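Local coordinates for protein polyphosphate kinase (Porphyromonas gingivalis, PDB 2O8R) that probably catalyses the reversible transfer of the terminal phosphate of ATP to a growing polyphosphate chain, as a magnesium-dependent member of the polyphosphate kinase 1 family, at residues L541-V551 with A616-Y624; S559-R570 with Q581-V591. The protein carries 3 engineered substitutions. One frame throughout, in Å; residues are numbered along the deposited sequence.

Contact 1 (L541-V551 with A616-Y624); sequences LKMNGLQDKNV and ADWMKRNLY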
loop_
_atom_site.group_PDB
_atom_site.type_symbol
_atom_site.label_atom_id
_atom_site.label_comp_id
_atom_site.label_asym_id
_atom_site.label_seq_id
_atom_site.Cartn_x
_atom_site.Cartn_y
_atom_site.Cartn_z
ATOM N N LEU A 541 -3.032 6.562 -38.415
ATOM C CA LEU A 541 -3.610 7.011 -37.153
ATOM C C LEU A 541 -3.650 5.889 -36.107
ATOM O O LEU A 541 -4.255 4.842 -36.335
ATOM C CB LEU A 541 -5.023 7.503 -37.400
ATOM C CG LEU A 541 -5.330 8.668 -38.324
ATOM C CD1 LEU A 541 -6.835 8.749 -38.419
ATOM C CD2 LEU A 541 -4.753 9.965 -37.775
ATOM N N LYS A 542 -3.007 6.108 -34.960
ATOM C CA LYS A 542 -2.984 5.106 -33.896
ATOM C C LYS A 542 -3.532 5.661 -32.597
ATOM O O LYS A 542 -3.064 6.687 -32.118
ATOM C CB LYS A 542 -1.574 4.612 -33.656
ATOM C CG LYS A 542 -1.440 3.682 -32.463
ATOM C CD LYS A 542 0.015 3.280 -32.240
ATOM C CE LYS A 542 0.135 2.396 -31.053
ATOM N NZ LYS A 542 -0.315 1.070 -31.473
HETATM N N MSE A 543 -4.523 4.978 -32.035
HETATM C CA MSE A 543 -5.062 5.363 -30.744
HETATM C C MSE A 543 -5.731 4.212 -29.985
HETATM O O MSE A 543 -5.903 3.114 -30.510
HETATM C CB MSE A 543 -6.036 6.496 -30.920
HETATM C CG MSE A 543 -7.257 6.130 -31.718
HETATM SE SE MSE A 543 -7.992 7.731 -32.538
HETATM C CE MSE A 543 -6.799 9.082 -31.735
ATOM N N ASN A 544 -6.081 4.474 -28.734
ATOM C CA ASN A 544 -6.692 3.469 -27.896
ATOM C C ASN A 544 -8.149 3.338 -28.278
ATOM O O ASN A 544 -8.708 2.246 -28.248
ATOM C CB ASN A 544 -6.550 3.815 -26.407
ATOM C CG ASN A 544 -5.111 3.742 -25.915
ATOM O OD1 ASN A 544 -4.463 4.766 -25.710
ATOM N ND2 ASN A 544 -4.610 2.531 -25.716
ATOM N N GLY A 545 -8.756 4.452 -28.671
ATOM C CA GLY A 545 -10.175 4.451 -28.999
ATOM C C GLY A 545 -10.601 5.441 -30.057
ATOM O O GLY A 545 -10.112 6.568 -30.099
ATOM N N LEU A 546 -11.521 4.994 -30.913
ATOM C CA LEU A 546 -12.194 5.833 -31.894
ATOM C C LEU A 546 -13.710 5.622 -31.806
ATOM O O LEU A 546 -14.230 4.529 -32.054
ATOM C CB LEU A 546 -11.690 5.530 -33.302
ATOM C CG LEU A 546 -12.369 6.334 -34.407
ATOM C CD1 LEU A 546 -12.212 7.810 -34.146
ATOM C CD2 LEU A 546 -11.806 5.955 -35.767
ATOM N N GLN A 547 -14.420 6.682 -31.458
ATOM C CA GLN A 547 -15.822 6.551 -31.138
ATOM C C GLN A 547 -16.602 7.809 -31.534
ATOM O O GLN A 547 -17.821 7.754 -31.705
ATOM C CB GLN A 547 -15.946 6.242 -29.637
ATOM C CG GLN A 547 -17.334 5.949 -29.110
ATOM C CD GLN A 547 -18.041 7.185 -28.602
ATOM O OE1 GLN A 547 -17.456 8.267 -28.528
ATOM N NE2 GLN A 547 -19.311 7.031 -28.249
ATOM N N ASP A 548 -15.909 8.937 -31.688
ATOM C CA ASP A 548 -16.587 10.193 -31.989
ATOM C C ASP A 548 -17.241 10.219 -33.359
ATOM O O ASP A 548 -16.548 10.219 -34.375
ATOM C CB ASP A 548 -15.645 11.383 -31.878
ATOM C CG ASP A 548 -16.361 12.700 -32.129
ATOM O OD1 ASP A 548 -17.085 13.168 -31.222
ATOM O OD2 ASP A 548 -16.223 13.262 -33.235
ATOM N N LYS A 549 -18.574 10.288 -33.373
ATOM C CA LYS A 549 -19.361 10.280 -34.616
ATOM C C LYS A 549 -18.894 11.290 -35.655
ATOM O O LYS A 549 -18.888 10.988 -36.846
ATOM C CB LYS A 549 -20.848 10.512 -34.339
ATOM C CG LYS A 549 -21.631 9.285 -33.926
ATOM C CD LYS A 549 -23.104 9.645 -33.791
ATOM C CE LYS A 549 -23.885 8.643 -32.954
ATOM N NZ LYS A 549 -23.633 8.772 -31.485
ATOM N N ASN A 550 -18.502 12.480 -35.215
ATOM C CA ASN A 550 -18.113 13.511 -36.164
ATOM C C ASN A 550 -16.824 13.202 -36.883
ATOM O O ASN A 550 -16.793 13.188 -38.110
ATOM C CB ASN A 550 -18.079 14.887 -35.522
ATOM C CG ASN A 550 -19.463 15.485 -35.383
ATOM O OD1 ASN A 550 -20.457 14.766 -35.227
ATOM N ND2 ASN A 550 -19.542 16.810 -35.449
ATOM N N VAL A 551 -15.772 12.916 -36.126
ATOM C CA VAL A 551 -14.484 12.615 -36.737
ATOM C C VAL A 551 -14.587 11.349 -37.584
ATOM O O VAL A 551 -13.973 11.261 -38.642
ATOM C CB VAL A 551 -13.353 12.461 -35.701
ATOM C CG1 VAL A 551 -12.033 12.599 -36.383
ATOM C CG2 VAL A 551 -13.451 13.521 -34.668
ATOM N N ALA A 616 -4.857 12.484 -26.265
ATOM C CA ALA A 616 -6.253 12.128 -26.502
ATOM C C ALA A 616 -6.450 10.991 -27.495
ATOM O O ALA A 616 -5.740 10.900 -28.497
ATOM C CB ALA A 616 -7.027 13.349 -26.974
ATOM N N ASP A 617 -7.413 10.123 -27.196
ATOM C CA ASP A 617 -8.076 9.294 -28.200
ATOM C C ASP A 617 -9.200 10.145 -28.759
ATOM O O ASP A 617 -9.503 11.193 -28.212
ATOM C CB ASP A 617 -8.701 8.064 -27.567
ATOM C CG ASP A 617 -7.742 7.304 -26.708
ATOM O OD1 ASP A 617 -6.654 6.963 -27.204
ATOM O OD2 ASP A 617 -8.079 7.040 -25.540
ATOM N N TRP A 618 -9.838 9.701 -29.830
ATOM C CA TRP A 618 -10.949 10.461 -30.381
ATOM C C TRP A 618 -12.277 9.871 -29.923
ATOM O O TRP A 618 -12.993 9.206 -30.685
ATOM C CB TRP A 618 -10.872 10.518 -31.900
ATOM C CG TRP A 618 -9.673 11.219 -32.431
ATOM C CD1 TRP A 618 -8.829 12.048 -31.748
ATOM C CD2 TRP A 618 -9.198 11.190 -33.785
ATOM N NE1 TRP A 618 -7.845 12.513 -32.588
ATOM C CE2 TRP A 618 -8.051 12.002 -33.843
ATOM C CE3 TRP A 618 -9.626 10.546 -34.948
ATOM C CZ2 TRP A 618 -7.335 12.197 -35.020
ATOM C CZ3 TRP A 618 -8.911 10.740 -36.118
ATOM C CH2 TRP A 618 -7.778 11.554 -36.144
HETATM N N MSE A 619 -12.588 10.100 -28.656
HETATM C CA MSE A 619 -13.892 9.756 -28.121
HETATM C C MSE A 619 -14.759 11.001 -28.213
HETATM O O MSE A 619 -14.295 12.041 -28.676
HETATM C CB MSE A 619 -13.760 9.344 -26.667
HETATM C CG MSE A 619 -12.603 8.422 -26.372
HETATM SE SE MSE A 619 -12.769 6.625 -27.105
HETATM C CE MSE A 619 -11.677 5.673 -25.778
ATOM N N LYS A 620 -16.012 10.907 -27.771
ATOM C CA LYS A 620 -16.857 12.094 -27.617
ATOM C C LYS A 620 -16.313 12.956 -26.476
ATOM O O LYS A 620 -15.977 14.118 -26.687
ATOM C CB LYS A 620 -18.295 11.685 -27.319
ATOM C CG LYS A 620 -19.278 12.837 -27.171
ATOM C CD LYS A 620 -20.210 12.928 -28.373
ATOM C CE LYS A 620 -21.680 12.836 -27.947
ATOM N NZ LYS A 620 -21.999 13.700 -26.770
ATOM N N ARG A 621 -16.195 12.364 -25.284
ATOM C CA ARG A 621 -15.674 13.061 -24.093
ATOM C C ARG A 621 -14.244 13.625 -24.218
ATOM O O ARG A 621 -13.914 14.616 -23.571
ATOM C CB ARG A 621 -15.809 12.189 -22.826
ATOM C CG ARG A 621 -17.103 12.463 -22.019
ATOM C CD ARG A 621 -17.119 11.796 -20.636
ATOM N NE ARG A 621 -16.437 12.566 -19.585
ATOM C CZ ARG A 621 -17.053 13.228 -18.602
ATOM N NH1 ARG A 621 -18.377 13.235 -18.521
ATOM N NH2 ARG A 621 -16.348 13.888 -17.693
ATOM N N ASN A 622 -13.411 13.014 -25.057
ATOM C CA ASN A 622 -12.027 13.461 -25.228
ATOM C C ASN A 622 -11.865 14.797 -25.959
ATOM O O ASN A 622 -11.128 15.664 -25.499
ATOM C CB ASN A 622 -11.210 12.386 -25.934
ATOM C CG ASN A 622 -10.938 11.189 -25.055
ATOM O OD1 ASN A 622 -11.593 10.987 -24.035
ATOM N ND2 ASN A 622 -9.969 10.377 -25.451
ATOM N N LEU A 623 -12.555 14.961 -27.086
ATOM C CA LEU A 623 -12.400 16.160 -27.915
ATOM C C LEU A 623 -13.209 17.365 -27.430
ATOM O O LEU A 623 -13.065 18.458 -27.978
ATOM C CB LEU A 623 -12.766 15.861 -29.374
ATOM C CG LEU A 623 -12.122 14.670 -30.099
ATOM C CD1 LEU A 623 -13.094 14.034 -31.076
ATOM C CD2 LEU A 623 -10.845 15.061 -30.808
ATOM N N TYR A 624 -14.055 17.171 -26.416
ATOM C CA TYR A 624 -14.957 18.235 -25.959
ATOM C C TYR A 624 -14.965 18.522 -24.454
ATOM O O TYR A 624 -14.997 19.681 -24.045
ATOM C CB TYR A 624 -16.378 17.971 -26.459
ATOM C CG TYR A 624 -16.484 17.846 -27.967
ATOM C CD1 TYR A 624 -16.296 18.953 -28.794
ATOM C CD2 TYR A 624 -16.770 16.622 -28.565
ATOM C CE1 TYR A 624 -16.391 18.841 -30.179
ATOM C CE2 TYR A 624 -16.868 16.496 -29.946
ATOM C CZ TYR A 624 -16.681 17.611 -30.747
ATOM O OH TYR A 624 -16.778 17.495 -32.114
#

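Contact 2 (S559-R570 with Q581-V591); sequences SEAGVEIDLIVR and QSRNIRVTRLV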
loop_
_atom_site.group_PDB
_atom_site.type_symbol
_atom_site.label_atom_id
_atom_site.label_comp_id
_atom_site.label_asym_id
_atom_site.label_seq_id
_atom_site.Cartn_x
_atom_site.Cartn_y
_atom_site.Cartn_z
ATOM N N SER A 559 -12.293 8.676 -46.977
ATOM C CA SER A 559 -12.254 7.408 -47.704
ATOM C C SER A 559 -12.978 7.531 -49.044
ATOM O O SER A 559 -12.385 7.289 -50.105
ATOM C CB SER A 559 -12.887 6.296 -46.868
ATOM O OG SER A 559 -12.832 5.050 -47.539
ATOM N N GLU A 560 -14.250 7.928 -48.974
ATOM C CA GLU A 560 -15.076 8.221 -50.147
ATOM C C GLU A 560 -14.346 9.093 -51.163
ATOM O O GLU A 560 -14.441 8.855 -52.364
ATOM C CB GLU A 560 -16.371 8.921 -49.715
ATOM C CG GLU A 560 -17.433 7.991 -49.129
ATOM C CD GLU A 560 -18.573 8.728 -48.458
ATOM O OE1 GLU A 560 -18.396 9.916 -48.109
ATOM O OE2 GLU A 560 -19.655 8.120 -48.274
ATOM N N ALA A 561 -13.602 10.085 -50.669
ATOM C CA ALA A 561 -12.851 11.019 -51.509
ATOM C C ALA A 561 -11.567 10.440 -52.093
ATOM O O ALA A 561 -10.804 11.167 -52.712
ATOM C CB ALA A 561 -12.509 12.262 -50.719
ATOM N N GLY A 562 -11.308 9.155 -51.872
ATOM C CA GLY A 562 -10.064 8.558 -52.331
ATOM C C GLY A 562 -8.869 8.666 -51.389
ATOM O O GLY A 562 -7.765 8.239 -51.751
ATOM N N VAL A 563 -9.061 9.223 -50.189
ATOM C CA VAL A 563 -7.992 9.213 -49.172
ATOM C C VAL A 563 -7.877 7.824 -48.518
ATOM O O VAL A 563 -8.866 7.275 -48.028
ATOM C CB VAL A 563 -8.183 10.310 -48.072
ATOM C CG1 VAL A 563 -6.988 10.344 -47.128
ATOM C CG2 VAL A 563 -8.423 11.705 -48.688
ATOM N N GLU A 564 -6.668 7.260 -48.533
ATOM C CA GLU A 564 -6.375 5.968 -47.898
ATOM C C GLU A 564 -6.038 6.116 -46.411
ATOM O O GLU A 564 -5.250 6.989 -46.017
ATOM C CB GLU A 564 -5.186 5.311 -48.576
ATOM C CG GLU A 564 -5.452 4.738 -49.937
ATOM C CD GLU A 564 -4.351 3.785 -50.367
ATOM O OE1 GLU A 564 -3.297 3.727 -49.684
ATOM O OE2 GLU A 564 -4.549 3.083 -51.382
ATOM N N ILE A 565 -6.622 5.248 -45.589
ATOM C CA ILE A 565 -6.466 5.351 -44.140
ATOM C C ILE A 565 -6.070 4.032 -43.441
ATOM O O ILE A 565 -6.762 3.011 -43.563
ATOM C CB ILE A 565 -7.749 5.922 -43.469
ATOM C CG1 ILE A 565 -8.325 7.099 -44.269
ATOM C CG2 ILE A 565 -7.448 6.347 -42.039
ATOM C CD1 ILE A 565 -9.663 7.604 -43.770
ATOM N N ASP A 566 -4.956 4.072 -42.709
ATOM C CA ASP A 566 -4.610 3.010 -41.769
ATOM C C ASP A 566 -4.896 3.427 -40.327
ATOM O O ASP A 566 -4.292 4.371 -39.810
ATOM C CB ASP A 566 -3.141 2.644 -41.897
ATOM C CG ASP A 566 -2.911 1.464 -42.798
ATOM O OD1 ASP A 566 -3.565 0.417 -42.615
ATOM O OD2 ASP A 566 -2.054 1.581 -43.693
ATOM N N LEU A 567 -5.820 2.716 -39.693
ATOM C CA LEU A 567 -6.142 2.908 -38.290
ATOM C C LEU A 567 -5.546 1.780 -37.488
ATOM O O LEU A 567 -5.759 0.615 -37.807
ATOM C CB LEU A 567 -7.651 2.885 -38.071
ATOM C CG LEU A 567 -8.437 4.119 -38.508
ATOM C CD1 LEU A 567 -9.923 3.847 -38.427
ATOM C CD2 LEU A 567 -8.078 5.307 -37.642
ATOM N N ILE A 568 -4.795 2.124 -36.447
ATOM C CA ILE A 568 -4.331 1.147 -35.468
ATOM C C ILE A 568 -5.003 1.480 -34.126
ATOM O O ILE A 568 -4.562 2.368 -33.383
ATOM C CB ILE A 568 -2.793 1.135 -35.378
ATOM C CG1 ILE A 568 -2.177 0.881 -36.758
ATOM C CG2 ILE A 568 -2.317 0.080 -34.411
ATOM C CD1 ILE A 568 -0.654 0.915 -36.779
ATOM N N VAL A 569 -6.109 0.791 -33.855
ATOM C CA VAL A 569 -6.935 1.037 -32.664
ATOM C C VAL A 569 -7.129 -0.227 -31.840
ATOM O O VAL A 569 -7.720 -1.187 -32.328
ATOM C CB VAL A 569 -8.321 1.546 -33.048
ATOM C CG1 VAL A 569 -9.188 1.716 -31.803
ATOM C CG2 VAL A 569 -8.194 2.855 -33.772
ATOM N N ARG A 570 -6.647 -0.242 -30.597
ATOM C CA ARG A 570 -6.720 -1.484 -29.827
ATOM C C ARG A 570 -8.058 -1.689 -29.137
ATOM O O ARG A 570 -8.557 -2.811 -29.068
ATOM C CB ARG A 570 -5.540 -1.666 -28.862
ATOM C CG ARG A 570 -5.389 -0.604 -27.837
ATOM C CD ARG A 570 -4.658 -1.090 -26.602
ATOM N NE ARG A 570 -5.131 -0.285 -25.477
ATOM C CZ ARG A 570 -5.774 -0.764 -24.420
ATOM N NH1 ARG A 570 -5.966 -2.070 -24.284
ATOM N NH2 ARG A 570 -6.193 0.064 -23.480
ATOM N N GLN A 581 -18.373 3.113 -47.688
ATOM C CA GLN A 581 -17.955 4.412 -47.140
ATOM C C GLN A 581 -16.580 4.377 -46.480
ATOM O O GLN A 581 -16.011 5.421 -46.159
ATOM C CB GLN A 581 -18.992 4.945 -46.154
ATOM C CG GLN A 581 -20.412 4.987 -46.709
ATOM C CD GLN A 581 -21.260 3.781 -46.320
ATOM O OE1 GLN A 581 -22.303 3.933 -45.699
ATOM N NE2 GLN A 581 -20.825 2.587 -46.698
ATOM N N SER A 582 -16.061 3.166 -46.291
ATOM C CA SER A 582 -14.798 2.928 -45.617
ATOM C C SER A 582 -13.909 2.073 -46.508
ATOM O O SER A 582 -12.948 1.444 -46.044
ATOM C CB SER A 582 -15.044 2.219 -44.284
ATOM O OG SER A 582 -15.417 0.861 -44.484
ATOM N N ARG A 583 -14.244 2.069 -47.795
ATOM C CA ARG A 583 -13.556 1.274 -48.803
ATOM C C ARG A 583 -12.043 1.481 -48.800
ATOM O O ARG A 583 -11.296 0.540 -49.033
ATOM C CB ARG A 583 -14.188 1.533 -50.181
ATOM C CG ARG A 583 -13.273 1.456 -51.404
ATOM C CD ARG A 583 -14.068 1.362 -52.719
ATOM N NE ARG A 583 -15.326 2.115 -52.700
ATOM C CZ ARG A 583 -16.538 1.563 -52.742
ATOM N NH1 ARG A 583 -16.680 0.243 -52.810
ATOM N NH2 ARG A 583 -17.616 2.334 -52.718
ATOM N N ASN A 584 -11.597 2.695 -48.510
ATOM C CA ASN A 584 -10.166 2.983 -48.456
ATOM C C ASN A 584 -9.550 2.957 -47.064
ATOM O O ASN A 584 -8.438 3.454 -46.872
ATOM C CB ASN A 584 -9.889 4.333 -49.094
ATOM C CG ASN A 584 -10.088 4.308 -50.573
ATOM O OD1 ASN A 584 -9.737 3.333 -51.231
ATOM N ND2 ASN A 584 -10.660 5.375 -51.117
ATOM N N ILE A 585 -10.268 2.380 -46.099
ATOM C CA ILE A 585 -9.780 2.295 -44.728
ATOM C C ILE A 585 -9.407 0.867 -44.335
ATOM O O ILE A 585 -10.160 -0.070 -44.599
ATOM C CB ILE A 585 -10.805 2.875 -43.727
ATOM C CG1 ILE A 585 -11.352 4.207 -44.252
ATOM C CG2 ILE A 585 -10.161 3.060 -42.341
ATOM C CD1 ILE A 585 -12.269 4.947 -43.311
ATOM N N ARG A 586 -8.231 0.710 -43.725
ATOM C CA ARG A 586 -7.832 -0.554 -43.082
ATOM C C ARG A 586 -7.745 -0.362 -41.573
ATOM O O ARG A 586 -7.129 0.584 -41.092
ATOM C CB ARG A 586 -6.486 -1.061 -43.609
ATOM C CG ARG A 586 -6.541 -1.636 -45.002
ATOM C CD ARG A 586 -5.379 -2.563 -45.317
ATOM N NE ARG A 586 -4.068 -2.092 -44.850
ATOM C CZ ARG A 586 -3.348 -1.103 -45.389
ATOM N NH1 ARG A 586 -3.796 -0.388 -46.425
ATOM N NH2 ARG A 586 -2.162 -0.816 -44.864
ATOM N N VAL A 587 -8.366 -1.269 -40.831
ATOM C CA VAL A 587 -8.406 -1.175 -39.382
ATOM C C VAL A 587 -7.624 -2.311 -38.733
ATOM O O VAL A 587 -7.964 -3.498 -38.863
ATOM C CB VAL A 587 -9.847 -1.182 -38.867
ATOM C CG1 VAL A 587 -9.870 -1.218 -37.350
ATOM C CG2 VAL A 587 -10.585 0.037 -39.384
ATOM N N THR A 588 -6.572 -1.930 -38.025
ATOM C CA THR A 588 -5.741 -2.891 -37.336
ATOM C C THR A 588 -5.861 -2.724 -35.830
ATOM O O THR A 588 -5.679 -1.630 -35.297
ATOM C CB THR A 588 -4.284 -2.756 -37.770
ATOM O OG1 THR A 588 -4.209 -2.957 -39.187
ATOM C CG2 THR A 588 -3.400 -3.774 -37.055
ATOM N N ARG A 589 -6.205 -3.811 -35.159
ATOM C CA ARG A 589 -6.091 -3.875 -33.722
ATOM C C ARG A 589 -4.853 -4.686 -33.356
ATOM O O ARG A 589 -4.741 -5.866 -33.698
ATOM C CB ARG A 589 -7.322 -4.520 -33.130
ATOM C CG ARG A 589 -7.168 -4.958 -31.705
ATOM C CD ARG A 589 -8.439 -5.636 -31.267
ATOM N NE ARG A 589 -9.476 -4.642 -31.066
ATOM C CZ ARG A 589 -10.773 -4.863 -31.218
ATOM N NH1 ARG A 589 -11.207 -6.059 -31.585
ATOM N NH2 ARG A 589 -11.634 -3.879 -31.005
ATOM N N LEU A 590 -3.919 -4.031 -32.675
ATOM C CA LEU A 590 -2.739 -4.700 -32.163
ATOM C C LEU A 590 -2.852 -4.868 -30.657
ATOM O O LEU A 590 -2.899 -3.881 -29.922
ATOM C CB LEU A 590 -1.475 -3.911 -32.515
ATOM C CG LEU A 590 -0.183 -4.564 -32.021
ATOM C CD1 LEU A 590 -0.018 -5.955 -32.626
ATOM C CD2 LEU A 590 1.028 -3.672 -32.313
ATOM N N VAL A 591 -2.914 -6.122 -30.221
ATOM C CA VAL A 591 -2.880 -6.504 -28.807
ATOM C C VAL A 591 -1.759 -7.530 -28.631
ATOM O O VAL A 591 -1.692 -8.524 -29.359
ATOM C CB VAL A 591 -4.220 -7.120 -28.355
ATOM C CG1 VAL A 591 -4.063 -7.971 -27.085
ATOM C CG2 VAL A 591 -5.250 -6.039 -28.164
HETATM O O HOH W 1 -4.688 -0.676 -40.352
#

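Contact 1 (L541-V551 with A616-Y624)
In the second C-terminal, phospholipase D-like domain, the loop that runs from strand 538-543 to helix 549-560 packs on the turn leading into 620-624, with Trp618 set among Leu541, Met543, Leu546 and Val551. Residue 543 is a selenomethionine. Its CE sits 3.5 Å from the centroid of the five-membered ring of Trp618, almost straight above the face, and SE lies over the same face in a Met-aromatic contact. CG of Met543 stands between the backbone N and the carbonyl carbon (chi1 64°), and a further bend at chi3 lays CE over the indole. Leu546 CD1 meets the ring at its edge. Val551 CG1 reaches Trp618 CE3 obliquely at 3.5 Å, and Leu541 CD1 touches the far end of the six-membered ring.

The backbones join through a single beta bridge between Leu546 and Trp618. Trp618 N donates to Gly545 O. Trp618 O accepts from Gln547 N at 3.0 Å and Asp548 N at 3.1 Å, which arrive from opposite faces of the carbonyl plane. Gln547 bends at chi2 (-92°), and its OE1 takes the N-H of Lys620 at 3.1 Å. Asp548 is the N-cap of helix 549-560: its OD2 accepts from Val551 N at 2.9 Å, while OD1 lies at the edge of the Tyr624 ring. Leu623 CD1 fills in between Val551 CG2 and the Asp548 carboxylate. Asp617 OD1 receives Asn544 N at 3.0 Å from above the carboxylate plane and also forms a salt bridge with Arg599. Asn544 neighbours Arg570 and His597, both predicted to bind ATP.

Contact 2 (S559-R570 with Q581-V591)
Asp566 lies alongside Arg586, and its carboxylate covers one face of the guanidinium, the two planes 83° apart. OD1 sits over that face. The salt bridge runs from Asp566 OD2 to Arg586 NH2 at 2.7 Å. A bend at chi3 (-42°) turns the guanidinium so that one face meets Asp566 OD1. Asp566 OD2 also has a hydrogen bond with Tyr538. A water hydrogen-bonds with Asp566 OD1 and Leu567 O, and lies 2.6 Å from Thr588 OG1; Lys668 is a further partner of that hydroxyl.

Strands 564-569 and 585-589 are parallel neighbours in the central sheet of this phospholipase D-like domain. The bonds in the middle of the pair are nearly straight, as in Arg586 N to Ile565 O at 2.7 Å and Leu567 N to Arg586 O at 2.9 Å; the last, Val569 N to Thr588 O, is bent. On the face opposite Asp566, Ile565 and Ile585 lie side by side with their CD1 atoms 3.7 Å apart. Leu567 CD1 touches both Ile585 CG2 and Val587 CG2.

Where helix 549-560 ends, Gly562 closes a Schellman motif. Ser559 O accepts from Gly562 N and, on the opposite face of its plane, from Asn584 ND2 at 2.8 Å. Ser559 OG stands anti to its own N (chi1 -179°) and takes Asn584 N at 2.8 Å. At the other end, Arg589 NE donates to Arg570 O at 2.9 Å from above the carbonyl plane, and Asn665 hydrogen-bonds NH1. Arg570 is predicted to bind ATP.

How the contacts relate
Contacts 1 and 2 lie in the second C-terminal domain, their centres about 14 Å apart. Contact 2 is nested in the chain between 541-551 and 616-624. The path runs from strand 538-543 through helix 549-560 to strand 564-569, a right-handed beta-alpha-beta crossover typical of parallel strands, then on to strand 585-589. The three strands are neighbours in one mixed sheet, with 564-569 in the middle. Leu541 joins the contacts by probable backbone bonds to Asp566 and Ile568. Asn544 of contact 1 and Arg570 of contact 2 end up side by side near His597. Both contacts therefore border the predicted ATP site.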